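Local atomic coordinates of Udp-n-acetylglucosamine pyrophosphorylase (Trypanosoma brucei, PDB entry 4BQH), a protein that probably catalyses the formation of UDP-N-acetylglucosamine and diphosphate from UTP and N-acetylglucosamine 1-phosphate. Residues Q113-L119 with I273-G279; V174-T180 with Q204-Q210; F293-A297 with S358-C362. All blocks are in the same frame, centred on the assembly; numbering follows the deposited sequence.

Contact 1 (Q113-L119 with I273-G279)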
loop_
_atom_site.group_PDB
_atom_site.type_symbol
_atom_site.label_atom_id
_atom_site.label_comp_id
_atom_site.label_asym_id
_atom_site.label_seq_id
_atom_site.Cartn_x
_atom_site.Cartn_y
_atom_site.Cartn_z
ATOM N N GLN A 113 16.864 6.984 -4.317
ATOM C CA GLN A 113 16.130 7.739 -3.297
ATOM C C GLN A 113 14.745 7.193 -2.976
ATOM O O GLN A 113 14.083 7.713 -2.061
ATOM C CB GLN A 113 15.969 9.185 -3.744
ATOM C CG GLN A 113 17.284 9.953 -3.733
ATOM C CD GLN A 113 17.063 11.348 -4.253
ATOM O OE1 GLN A 113 16.376 11.535 -5.246
ATOM N NE2 GLN A 113 17.608 12.336 -3.565
ATOM N N ILE A 114 14.317 6.145 -3.672
ATOM C CA ILE A 114 12.914 5.674 -3.528
ATOM C C ILE A 114 12.815 4.306 -2.850
ATOM O O ILE A 114 13.529 3.370 -3.216
ATOM C CB ILE A 114 12.199 5.610 -4.915
ATOM C CG1 ILE A 114 12.316 6.960 -5.647
ATOM C CG2 ILE A 114 10.749 5.087 -4.796
ATOM C CD1 ILE A 114 11.835 8.149 -4.822
ATOM N N ALA A 115 11.922 4.198 -1.874
ATOM C CA ALA A 115 11.551 2.903 -1.311
ATOM C C ALA A 115 10.078 2.668 -1.603
ATOM O O ALA A 115 9.290 3.629 -1.673
ATOM C CB ALA A 115 11.796 2.864 0.189
ATOM N N PHE A 116 9.703 1.401 -1.772
ATOM C CA PHE A 116 8.291 1.025 -1.908
ATOM C C PHE A 116 7.962 0.103 -0.743
ATOM O O PHE A 116 8.605 -0.923 -0.575
ATOM C CB PHE A 116 7.974 0.312 -3.241
ATOM C CG PHE A 116 6.502 0.126 -3.450
ATOM C CD1 PHE A 116 5.815 -0.891 -2.790
ATOM C CD2 PHE A 116 5.790 1.015 -4.244
ATOM C CE1 PHE A 116 4.437 -1.023 -2.937
ATOM C CE2 PHE A 116 4.410 0.886 -4.391
ATOM C CZ PHE A 116 3.738 -0.116 -3.722
ATOM N N LEU A 117 6.956 0.468 0.045
ATOM C CA LEU A 117 6.578 -0.296 1.230
ATOM C C LEU A 117 5.303 -1.067 0.872
ATOM O O LEU A 117 4.248 -0.461 0.607
ATOM C CB LEU A 117 6.351 0.660 2.403
ATOM C CG LEU A 117 6.136 0.102 3.816
ATOM C CD1 LEU A 117 6.161 1.245 4.830
ATOM C CD2 LEU A 117 4.833 -0.696 3.913
ATOM N N ILE A 118 5.402 -2.395 0.810
ATOM C CA ILE A 118 4.207 -3.210 0.519
ATOM C C ILE A 118 3.536 -3.624 1.830
ATOM O O ILE A 118 4.179 -4.246 2.699
ATOM C CB ILE A 118 4.561 -4.548 -0.176
ATOM C CG1 ILE A 118 5.328 -4.340 -1.467
ATOM C CG2 ILE A 118 3.264 -5.332 -0.425
ATOM C CD1 ILE A 118 5.727 -5.655 -2.152
ATOM N N LEU A 119 2.248 -3.296 1.995
ATOM C CA LEU A 119 1.499 -3.743 3.185
ATOM C C LEU A 119 1.128 -5.205 2.962
ATOM O O LEU A 119 0.302 -5.531 2.071
ATOM C CB LEU A 119 0.248 -2.867 3.383
ATOM C CG LEU A 119 0.482 -1.349 3.438
ATOM C CD1 LEU A 119 -0.838 -0.609 3.275
ATOM C CD2 LEU A 119 1.146 -0.947 4.747
ATOM N N ILE A 273 17.438 7.244 1.208
ATOM C CA ILE A 273 16.020 7.254 0.809
ATOM C C ILE A 273 15.387 8.611 1.150
ATOM O O ILE A 273 15.526 9.109 2.275
ATOM C CB ILE A 273 15.224 6.126 1.505
ATOM C CG1 ILE A 273 15.727 4.754 1.055
ATOM C CG2 ILE A 273 13.702 6.287 1.298
ATOM C CD1 ILE A 273 15.524 4.477 -0.423
ATOM N N ALA A 274 14.703 9.193 0.170
ATOM C CA ALA A 274 14.020 10.465 0.342
ATOM C C ALA A 274 12.510 10.297 0.420
ATOM O O ALA A 274 11.840 11.095 1.093
ATOM C CB ALA A 274 14.359 11.418 -0.802
ATOM N N TYR A 275 11.961 9.318 -0.303
ATOM C CA TYR A 275 10.501 9.088 -0.312
ATOM C C TYR A 275 10.178 7.621 -0.194
ATOM O O TYR A 275 10.898 6.782 -0.732
ATOM C CB TYR A 275 9.839 9.602 -1.592
ATOM C CG TYR A 275 10.052 11.081 -1.780
ATOM C CD1 TYR A 275 9.189 12.011 -1.200
ATOM C CD2 TYR A 275 11.158 11.532 -2.498
ATOM C CE1 TYR A 275 9.418 13.395 -1.376
ATOM C CE2 TYR A 275 11.413 12.878 -2.660
ATOM C CZ TYR A 275 10.544 13.804 -2.117
ATOM O OH TYR A 275 10.841 15.150 -2.313
ATOM N N VAL A 276 9.059 7.332 0.461
ATOM C CA VAL A 276 8.541 5.980 0.625
ATOM C C VAL A 276 7.145 5.965 -0.001
ATOM O O VAL A 276 6.259 6.712 0.446
ATOM C CB VAL A 276 8.435 5.607 2.126
ATOM C CG1 VAL A 276 7.933 4.165 2.286
ATOM C CG2 VAL A 276 9.781 5.736 2.837
ATOM N N GLN A 277 6.973 5.159 -1.050
ATOM C CA GLN A 277 5.645 4.956 -1.616
ATOM C C GLN A 277 5.017 3.764 -0.901
ATOM O O GLN A 277 5.687 2.754 -0.691
ATOM C CB GLN A 277 5.741 4.663 -3.101
ATOM C CG GLN A 277 4.347 4.512 -3.735
ATOM C CD GLN A 277 4.394 4.232 -5.243
ATOM O OE1 GLN A 277 5.462 4.175 -5.841
ATOM N NE2 GLN A 277 3.224 4.040 -5.850
ATOM N N ILE A 278 3.757 3.888 -0.501
ATOM C CA ILE A 278 3.119 2.845 0.312
ATOM C C ILE A 278 1.914 2.322 -0.440
ATOM O O ILE A 278 1.111 3.105 -0.953
ATOM C CB ILE A 278 2.669 3.390 1.681
ATOM C CG1 ILE A 278 3.894 3.941 2.430
ATOM C CG2 ILE A 278 1.994 2.290 2.508
ATOM C CD1 ILE A 278 3.562 4.952 3.480
ATOM N N GLY A 279 1.785 1.004 -0.497
ATOM C CA GLY A 279 0.604 0.408 -1.151
ATOM C C GLY A 279 0.286 -0.964 -0.632
ATOM O O GLY A 279 1.148 -1.632 -0.061
#
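F116 and Q277 meet at the tightly packed part of this parallel strand pair. The Q277 chain runs extended from a CG anti to its backbone N (chi1 -177°), and this carries the amide across to the rim of the F116 ring at an oblique angle. Q277 CD lies 3.5 Å from F116 CE2, and OE1 sits at the ring edge, in plane. The two flat groups are turned 63° apart. Backbone Q277 O stands over one ring face, offset toward the rim. The same oxygen accepts the straight bond from L117 N, 2.7 Å away. The buried amide is fixed from outside the pair: its NE2 bonds to N287 O, and its OE1 accepts a weak bond from D290 N. G279 has no side chain, and F116 CZ comes to 3.9 Å from G279 N. The face carrying A115, L117, V276 and I278 is purely apolar across the strands, with L117 CB 3.8 Å from V276 CG1. The start of the pair is looser. Q113, A274 and Y275 are partly exposed there, and Q113 CB is 4.0 Å from A274 CB. Q113 O still holds two donors, A274 N at 2.7 Å and Y275 N at 3.2 Å. These strands lie in the central sheet of the GT-A-type nucleotidyltransferase fold. Strand 175-180 flanks 114-119, helix 291-300 packs on I114, Y275 and Q277, and helix 241-246 packs on L117.

Contact 2 (V174-T180 with Q204-Q210); sequences VQLLVMT and QVHFFAQ. With SO4 (sulfate ion), chain D.
H206 presents the edge of its imidazole to Q175. H206 NE2 donates to Q175 OE1 at 2.6 Å, with the acceptor in the ring plane. The amide plane is turned 58° from the ring, and the bend of the Q175 chain at chi2 (-64°) brings OE1 round to it. At another point on the ring edge, H206 ND1 donates to sulfate O1 at 2.8 Å. R249 and H267 also bond this ion, which probably comes from the crystallisation liquor. Both imidazole nitrogens are thus engaged, which would fix the ring's rotation and may favour its protonated form. Strands 175-180 and 205-209 are parallel neighbours joined through helix 185-194, a beta-alpha-beta unit of the GT-A-type fold. Further along, M179 crosses the F208 ring. M179 CG lies over one face, 4.0 Å from the ring centroid, in a CH-pi contact. SD sits obliquely, 4.6 Å from that centroid, a Met-aromatic contact. On the other face of the sheet, V178 and F207 lie side by side and point the same way, with V178 CB 3.7 Å from F207 CD1. F207 also meets F192 of helix 185-194 edge to face. At the far end, Q210 N and Q210 NE2 reach T180 O from opposite faces of its carbonyl plane, at 3.0 and 3.1 Å. M179 CE packs 3.4 Å from Q210 NE2, crossing that side chain at about a right angle.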
loop_
_atom_site.group_PDB
_atom_site.type_symbol
_atom_site.label_atom_id
_atom_site.label_comp_id
_atom_site.label_asym_id
_atom_site.label_seq_id
_atom_site.Cartn_x
_atom_site.Cartn_y
_atom_site.Cartn_z
ATOM N N VAL A 174 15.367 0.525 -6.235
ATOM C CA VAL A 174 14.256 0.890 -5.350
ATOM C C VAL A 174 14.318 -0.084 -4.145
ATOM O O VAL A 174 14.288 -1.310 -4.345
ATOM C CB VAL A 174 12.909 0.707 -6.082
ATOM C CG1 VAL A 174 11.733 0.879 -5.103
ATOM C CG2 VAL A 174 12.805 1.670 -7.257
ATOM N N GLN A 175 14.410 0.427 -2.915
ATOM C CA GLN A 175 14.396 -0.469 -1.732
ATOM C C GLN A 175 12.980 -0.977 -1.539
ATOM O O GLN A 175 12.047 -0.171 -1.531
ATOM C CB GLN A 175 14.857 0.265 -0.479
ATOM C CG GLN A 175 16.272 0.846 -0.603
ATOM C CD GLN A 175 17.321 -0.232 -0.766
ATOM O OE1 GLN A 175 17.267 -1.273 -0.110
ATOM N NE2 GLN A 175 18.277 0.000 -1.671
ATOM N N LEU A 176 12.829 -2.298 -1.415
ATOM C CA LEU A 176 11.529 -2.913 -1.224
ATOM C C LEU A 176 11.394 -3.248 0.257
ATOM O O LEU A 176 12.228 -3.967 0.836
ATOM C CB LEU A 176 11.398 -4.191 -2.077
ATOM C CG LEU A 176 10.058 -4.924 -1.919
ATOM C CD1 LEU A 176 8.881 -4.023 -2.282
ATOM C CD2 LEU A 176 10.016 -6.179 -2.765
ATOM N N LEU A 177 10.340 -2.715 0.867
ATOM C CA LEU A 177 10.075 -2.925 2.289
ATOM C C LEU A 177 8.812 -3.757 2.363
ATOM O O LEU A 177 7.750 -3.308 1.903
ATOM C CB LEU A 177 9.848 -1.565 2.968
ATOM C CG LEU A 177 10.744 -0.388 2.569
ATOM C CD1 LEU A 177 10.348 0.835 3.395
ATOM C CD2 LEU A 177 12.203 -0.773 2.777
ATOM N N VAL A 178 8.927 -4.977 2.882
ATOM C CA VAL A 178 7.783 -5.883 2.905
ATOM C C VAL A 178 7.263 -5.942 4.350
ATOM O O VAL A 178 7.938 -6.484 5.226
ATOM C CB VAL A 178 8.195 -7.294 2.414
ATOM C CG1 VAL A 178 7.004 -8.253 2.457
ATOM C CG2 VAL A 178 8.746 -7.186 1.004
ATOM N N MET A 179 6.094 -5.348 4.595
ATOM C CA MET A 179 5.592 -5.262 5.962
ATOM C C MET A 179 4.715 -6.460 6.287
ATOM O O MET A 179 3.545 -6.528 5.929
ATOM C CB MET A 179 4.860 -3.940 6.259
ATOM C CG MET A 179 4.692 -3.794 7.781
ATOM S SD MET A 179 3.942 -2.216 8.229
ATOM C CE MET A 179 2.233 -2.564 7.890
ATOM N N THR A 180 5.316 -7.408 6.984
ATOM C CA THR A 180 4.688 -8.694 7.247
ATOM C C THR A 180 3.850 -8.586 8.531
ATOM O O THR A 180 3.788 -7.535 9.163
ATOM C CB THR A 180 5.779 -9.746 7.428
ATOM O OG1 THR A 180 6.700 -9.275 8.425
ATOM C CG2 THR A 180 6.542 -9.960 6.102
ATOM N N GLN A 204 18.303 -5.487 -1.412
ATOM C CA GLN A 204 17.320 -4.396 -1.527
ATOM C C GLN A 204 15.938 -4.737 -0.954
ATOM O O GLN A 204 15.027 -3.922 -1.049
ATOM C CB GLN A 204 17.172 -3.907 -2.970
ATOM C CG GLN A 204 16.276 -4.778 -3.849
ATOM C CD GLN A 204 16.338 -4.401 -5.317
ATOM O OE1 GLN A 204 16.973 -5.109 -6.106
ATOM N NE2 GLN A 204 15.727 -3.255 -5.696
ATOM N N VAL A 205 15.788 -5.939 -0.408
ATOM C CA VAL A 205 14.523 -6.388 0.157
ATOM C C VAL A 205 14.604 -6.460 1.672
ATOM O O VAL A 205 15.484 -7.149 2.226
ATOM C CB VAL A 205 14.091 -7.738 -0.426
ATOM C CG1 VAL A 205 12.731 -8.129 0.154
ATOM C CG2 VAL A 205 14.027 -7.618 -1.952
ATOM N N HIS A 206 13.685 -5.766 2.342
ATOM C CA HIS A 206 13.730 -5.629 3.794
ATOM C C HIS A 206 12.425 -6.095 4.343
ATOM O O HIS A 206 11.386 -5.480 4.081
ATOM C CB HIS A 206 13.974 -4.161 4.182
ATOM C CG HIS A 206 15.162 -3.527 3.476
ATOM N ND1 HIS A 206 16.379 -3.461 4.034
ATOM C CD2 HIS A 206 15.278 -2.936 2.218
ATOM C CE1 HIS A 206 17.247 -2.859 3.183
ATOM N NE2 HIS A 206 16.573 -2.541 2.067
ATOM N N PHE A 207 12.445 -7.184 5.097
ATOM C CA PHE A 207 11.223 -7.688 5.727
ATOM C C PHE A 207 11.115 -7.129 7.135
ATOM O O PHE A 207 12.079 -7.148 7.897
ATOM C CB PHE A 207 11.252 -9.211 5.799
ATOM C CG PHE A 207 11.355 -9.869 4.465
ATOM C CD1 PHE A 207 10.223 -10.087 3.686
ATOM C CD2 PHE A 207 12.605 -10.264 3.983
ATOM C CE1 PHE A 207 10.348 -10.694 2.435
ATOM C CE2 PHE A 207 12.736 -10.869 2.754
ATOM C CZ PHE A 207 11.599 -11.082 1.976
ATOM N N PHE A 208 9.945 -6.623 7.493
ATOM C CA PHE A 208 9.759 -6.057 8.818
ATOM C C PHE A 208 8.339 -6.289 9.282
ATOM O O PHE A 208 7.395 -5.949 8.578
ATOM C CB PHE A 208 10.180 -4.561 8.876
ATOM C CG PHE A 208 9.288 -3.607 8.119
ATOM C CD1 PHE A 208 9.160 -3.666 6.711
ATOM C CD2 PHE A 208 8.610 -2.598 8.814
ATOM C CE1 PHE A 208 8.341 -2.759 6.037
ATOM C CE2 PHE A 208 7.803 -1.673 8.145
ATOM C CZ PHE A 208 7.673 -1.758 6.756
ATOM N N ALA A 209 8.195 -6.861 10.473
ATOM C CA ALA A 209 6.861 -7.224 10.965
ATOM C C ALA A 209 6.194 -6.079 11.685
ATOM O O ALA A 209 6.835 -5.354 12.476
ATOM C CB ALA A 209 6.956 -8.414 11.906
ATOM N N GLN A 210 4.904 -5.928 11.420
ATOM C CA GLN A 210 4.078 -4.970 12.142
ATOM C C GLN A 210 3.628 -5.610 13.433
ATOM O O GLN A 210 3.771 -6.838 13.628
ATOM C CB GLN A 210 2.842 -4.590 11.307
ATOM C CG GLN A 210 1.919 -5.748 10.960
ATOM C CD GLN A 210 0.968 -5.348 9.864
ATOM O OE1 GLN A 210 -0.013 -4.630 10.112
ATOM N NE2 GLN A 210 1.306 -5.715 8.631
HETATM S S SO4 D . 17.913 -4.146 7.226
HETATM O O1 SO4 D . 16.765 -4.766 6.534
HETATM O O2 SO4 D . 17.690 -4.117 8.698
HETATM O O3 SO4 D . 18.075 -2.765 6.733
HETATM O O4 SO4 D . 19.124 -4.975 6.999
#

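Contact 3 (F293-A297 with S358-C362); sequences FIGYA and SSNLC
L361 and F293 account for most of the surface buried here. L361 points from strand 359-362 toward the helix and lays its CB over one face of the F293 ring. This is a CH-pi contact: CB is 3.8 Å from the ring centroid and 18° off the ring normal. It stands nearer the rim than the centre, and its closest ring atom is F293 CZ at 3.6 Å. The two side chains slide past each other in opposite directions, each reaching toward the other's backbone. The F293 ring is held out to the strand by a CG anti to the backbone N (chi1 -163°). Its CZ reaches 3.5 Å from L361 N, so the end of the ring rests on the strand's main chain beside N360 and S359. In return, the CD2 branch of L361 lies against one turn of the helix. It is 3.5 Å from F293 O and 3.6 Å from both I294 CA and A297 CB. F293 O is the carbonyl that accepts the helix bond from A297 N, so the methyl packs beside a satisfied polar atom. A297 adds a small contact, its CB pointing toward the strand and meeting L361 CD2. The I294 side chain crosses that of L361 at about a right angle, with I294 CG1 4.1 Å from L361 CD2. The packing sets helix 291-300 on one face of the central sheet. F293 and A297 also touch V305 of neighbouring strand 304-309, and L361 touches Y275 and Q277. The contact between helix and strand is therefore apolar, resting on shape and dispersion, while the strand's backbone bonds are made sheetwise to I278 and V276 on one side and to K307 and V305 on the other.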
loop_
_atom_site.group_PDB
_atom_site.type_symbol
_atom_site.label_atom_id
_atom_site.label_comp_id
_atom_site.label_asym_id
_atom_site.label_seq_id
_atom_site.Cartn_x
_atom_site.Cartn_y
_atom_site.Cartn_z
ATOM N N PHE A 293 4.083 10.236 -9.868
ATOM C CA PHE A 293 3.738 10.420 -8.443
ATOM C C PHE A 293 4.969 10.984 -7.714
ATOM O O PHE A 293 4.882 11.971 -6.994
ATOM C CB PHE A 293 3.411 9.010 -7.921
ATOM C CG PHE A 293 2.654 8.937 -6.613
ATOM C CD1 PHE A 293 1.913 9.995 -6.104
ATOM C CD2 PHE A 293 2.623 7.724 -5.945
ATOM C CE1 PHE A 293 1.172 9.839 -4.916
ATOM C CE2 PHE A 293 1.887 7.558 -4.761
ATOM C CZ PHE A 293 1.168 8.627 -4.257
ATOM N N ILE A 294 6.123 10.366 -7.947
ATOM C CA ILE A 294 7.398 10.808 -7.350
ATOM C C ILE A 294 7.810 12.211 -7.812
ATOM O O ILE A 294 8.200 13.050 -6.988
ATOM C CB ILE A 294 8.507 9.779 -7.634
ATOM C CG1 ILE A 294 8.162 8.438 -6.942
ATOM C CG2 ILE A 294 9.887 10.296 -7.189
ATOM C CD1 ILE A 294 8.947 7.263 -7.551
ATOM N N GLY A 295 7.728 12.448 -9.111
ATOM C CA GLY A 295 8.082 13.760 -9.682
ATOM C C GLY A 295 7.180 14.864 -9.147
ATOM O O GLY A 295 7.645 15.961 -8.796
ATOM N N TYR A 296 5.889 14.559 -9.033
ATOM C CA TYR A 296 4.932 15.507 -8.450
ATOM C C TYR A 296 5.309 15.841 -7.005
ATOM O O TYR A 296 5.302 17.016 -6.606
ATOM C CB TYR A 296 3.523 14.900 -8.506
ATOM C CG TYR A 296 2.396 15.785 -8.027
ATOM C CD1 TYR A 296 2.184 17.079 -8.550
ATOM C CD2 TYR A 296 1.482 15.288 -7.106
ATOM C CE1 TYR A 296 1.100 17.856 -8.104
ATOM C CE2 TYR A 296 0.411 16.052 -6.648
ATOM C CZ TYR A 296 0.226 17.320 -7.141
ATOM O OH TYR A 296 -0.869 18.000 -6.656
ATOM N N ALA A 297 5.637 14.837 -6.200
ATOM C CA ALA A 297 6.022 15.119 -4.817
ATOM C C ALA A 297 7.246 16.033 -4.769
ATOM O O ALA A 297 7.289 16.976 -3.993
ATOM C CB ALA A 297 6.305 13.827 -4.060
ATOM N N SER A 358 -5.893 4.333 -0.710
ATOM C CA SER A 358 -4.790 3.870 0.146
ATOM C C SER A 358 -3.493 3.728 -0.644
ATOM O O SER A 358 -2.811 2.697 -0.580
ATOM C CB SER A 358 -5.140 2.565 0.880
ATOM O OG SER A 358 -6.382 2.738 1.516
ATOM N N SER A 359 -3.157 4.773 -1.386
ATOM C CA SER A 359 -1.918 4.808 -2.128
ATOM C C SER A 359 -1.256 6.157 -1.812
ATOM O O SER A 359 -1.794 7.205 -2.177
ATOM C CB SER A 359 -2.210 4.696 -3.617
ATOM O OG SER A 359 -1.001 4.777 -4.346
ATOM N N ASN A 360 -0.120 6.119 -1.119
ATOM C CA ASN A 360 0.507 7.329 -0.576
ATOM C C ASN A 360 1.981 7.401 -0.909
ATOM O O ASN A 360 2.648 6.377 -1.083
ATOM C CB ASN A 360 0.421 7.416 0.960
ATOM C CG ASN A 360 -0.981 7.239 1.521
ATOM O OD1 ASN A 360 -2.002 7.632 0.933
ATOM N ND2 ASN A 360 -1.023 6.715 2.713
ATOM N N LEU A 361 2.491 8.625 -0.983
ATOM C CA LEU A 361 3.929 8.816 -1.113
ATOM C C LEU A 361 4.338 9.787 -0.021
ATOM O O LEU A 361 3.831 10.904 0.037
ATOM C CB LEU A 361 4.248 9.364 -2.509
ATOM C CG LEU A 361 5.730 9.526 -2.821
ATOM C CD1 LEU A 361 6.411 8.178 -2.970
ATOM C CD2 LEU A 361 5.878 10.265 -4.124
ATOM N N CYS A 362 5.236 9.369 0.866
ATOM C CA CYS A 362 5.600 10.202 1.995
ATOM C C CYS A 362 7.097 10.448 2.011
ATOM O O CYS A 362 7.867 9.541 1.703
ATOM C CB CYS A 362 5.229 9.506 3.297
ATOM S SG CYS A 362 3.453 9.214 3.448
#

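How the contacts relate
All three contacts are buried and involve one mixed sheet. Contacts 1 and 2 are parallel strand pairs joined edge to edge: F116 N bonds to Q175 O and I118 N to L177 O. Contact 3 is reached from the other edge of contact 1, where I278 N bonds to N360 O in an antiparallel pairing. It differs in kind, since it packs a helix on the sheet through apolar atoms instead of backbone bonds. Contact 1 lies nearest the centre of the chain. Contact 2 is more polar at its ends, with a histidine bound to sulfate and a glutamine near the bound inhibitor. Contacts 2 and 3 do not touch.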